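Local structure of B-type Cna protein (Enterococcus faecium, 6FWY) at residues Ala102-Ala105 against Ser110-Leu113. The protein is a cell-wall-anchored surface protein of unknown function whose thioester domain probably attaches covalently to host targets. Sequence-based numbering, arbitrary orientation.
Sequences AWYA and SWVL
The edge of the Trp111 indole is turned toward the face of the Tyr104 ring in an offset edge-to-face stack. The two planes stand at 80°, and the centroids of the phenol and of the six-membered indole ring are 5.9 Å apart. The touching is done by the outer side of the six-membered ring, mainly CZ3, with CH2 beside it. CZ3 comes in obliquely at the CE1-CZ side of the phenol, near the hydroxyl. Trp111 CZ3 lies 4.0 Å from Tyr104 CZ, and Trp111 CH2 is 4.1 Å from Tyr104 CE1. At the edge of the indole, in its plane, sits the phenol oxygen, with Tyr104 OH 3.7 Å from Trp111 CZ3. That hydroxyl is hydrogen-bonded to Met37 O on strand 32-44, which holds the outer end of the phenol against that strand.

Both residues belong to helix 99-113 of the thioester domain. They are seven positions apart, about two turns, and so share one side of the helix. Two long side chains bridge this distance. With chi1 near 180° (-171°), Tyr104 points its hydroxyl end on toward the later turn. Trp111 has CG set opposite its carbonyl carbon (chi1 -79°), which sends the indole back toward Tyr104. The contact is buried. Trp111 also packs on Met37 and Ser39 of the same strand, while Val137 of helix 131-150 touches Tyr104. On the segment 110-113, Ser110 OG is hydrogen-bonded to Cys52 O, tying the helix to strand 49-52.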
loop_
_atom_site.group_PDB
_atom_site.type_symbol
_atom_site.label_atom_id
_atom_site.label_comp_id
_atom_site.label_asym_id
_atom_site.label_seq_id
_atom_site.Cartn_x
_atom_site.Cartn_y
_atom_site.Cartn_z
ATOM N N ALA A 102 -14.716 -4.713 16.641
ATOM C CA ALA A 102 -14.063 -3.932 15.573
ATOM C C ALA A 102 -13.358 -4.854 14.576
ATOM O O ALA A 102 -13.529 -4.721 13.371
ATOM C CB ALA A 102 -13.096 -2.908 16.157
ATOM N N TRP A 103 -12.583 -5.798 15.092
ATOM C CA TRP A 103 -11.939 -6.797 14.248
ATOM C C TRP A 103 -12.950 -7.608 13.420
ATOM O O TRP A 103 -12.762 -7.779 12.214
ATOM C CB TRP A 103 -11.073 -7.739 15.082
ATOM C CG TRP A 103 -10.785 -9.044 14.387
ATOM C CD1 TRP A 103 -10.006 -9.246 13.288
ATOM C CD2 TRP A 103 -11.308 -10.314 14.745
ATOM N NE1 TRP A 103 -10.009 -10.571 12.941
ATOM C CE2 TRP A 103 -10.802 -11.253 13.818
ATOM C CE3 TRP A 103 -12.180 -10.753 15.751
ATOM C CZ2 TRP A 103 -11.120 -12.617 13.875
ATOM C CZ3 TRP A 103 -12.500 -12.102 15.811
ATOM C CH2 TRP A 103 -11.965 -13.021 14.880
ATOM N N TYR A 104 -14.013 -8.103 14.054
ATOM C CA TYR A 104 -15.001 -8.925 13.339
ATOM C C TYR A 104 -15.720 -8.137 12.252
ATOM O O TYR A 104 -15.966 -8.655 11.150
ATOM C CB TYR A 104 -16.012 -9.548 14.307
ATOM C CG TYR A 104 -16.918 -10.559 13.652
ATOM C CD1 TYR A 104 -16.509 -11.879 13.471
ATOM C CD2 TYR A 104 -18.182 -10.198 13.220
ATOM C CE1 TYR A 104 -17.345 -12.817 12.866
ATOM C CE2 TYR A 104 -19.026 -11.129 12.621
ATOM C CZ TYR A 104 -18.597 -12.430 12.450
ATOM O OH TYR A 104 -19.425 -13.343 11.871
ATOM N N ALA A 105 -16.082 -6.894 12.568
ATOM C CA ALA A 105 -16.657 -5.963 11.582
ATOM C C ALA A 105 -15.775 -5.848 10.362
ATOM O O ALA A 105 -16.270 -5.859 9.247
ATOM C CB ALA A 105 -16.855 -4.578 12.190
ATOM N N SER A 110 -14.138 -7.946 4.751
ATOM C CA SER A 110 -13.279 -8.834 3.967
ATOM C C SER A 110 -14.056 -9.959 3.246
ATOM O O SER A 110 -13.844 -10.207 2.064
ATOM C CB SER A 110 -12.184 -9.444 4.850
ATOM O OG SER A 110 -11.280 -10.205 4.077
ATOM N N TRP A 111 -14.948 -10.625 3.974
ATOM C CA TRP A 111 -15.737 -11.721 3.409
ATOM C C TRP A 111 -16.622 -11.251 2.247
ATOM O O TRP A 111 -16.704 -11.911 1.227
ATOM C CB TRP A 111 -16.593 -12.402 4.481
ATOM C CG TRP A 111 -15.869 -13.386 5.388
ATOM C CD1 TRP A 111 -14.837 -14.231 5.047
ATOM C CD2 TRP A 111 -16.163 -13.659 6.757
ATOM N NE1 TRP A 111 -14.494 -15.003 6.110
ATOM C CE2 TRP A 111 -15.275 -14.672 7.178
ATOM C CE3 TRP A 111 -17.076 -13.141 7.673
ATOM C CZ2 TRP A 111 -15.272 -15.172 8.486
ATOM C CZ3 TRP A 111 -17.096 -13.653 8.961
ATOM C CH2 TRP A 111 -16.201 -14.645 9.361
ATOM N N VAL A 112 -17.258 -10.094 2.422
ATOM C CA VAL A 112 -18.116 -9.495 1.398
ATOM C C VAL A 112 -17.299 -9.056 0.188
ATOM O O VAL A 112 -17.632 -9.396 -0.930
ATOM C CB VAL A 112 -18.932 -8.324 1.975
ATOM C CG1 VAL A 112 -19.714 -7.590 0.880
ATOM C CG2 VAL A 112 -19.893 -8.848 3.038
ATOM N N LEU A 113 -16.202 -8.341 0.413
ATOM C CA LEU A 113 -15.311 -7.917 -0.682
ATOM C C LEU A 113 -14.763 -9.082 -1.479
ATOM O O LEU A 113 -14.609 -8.979 -2.679
ATOM C CB LEU A 113 -14.141 -7.048 -0.167
ATOM C CG LEU A 113 -14.435 -5.661 0.411
ATOM C CD1 LEU A 113 -13.126 -4.960 0.781
ATOM C CD2 LEU A 113 -15.214 -4.807 -0.581
#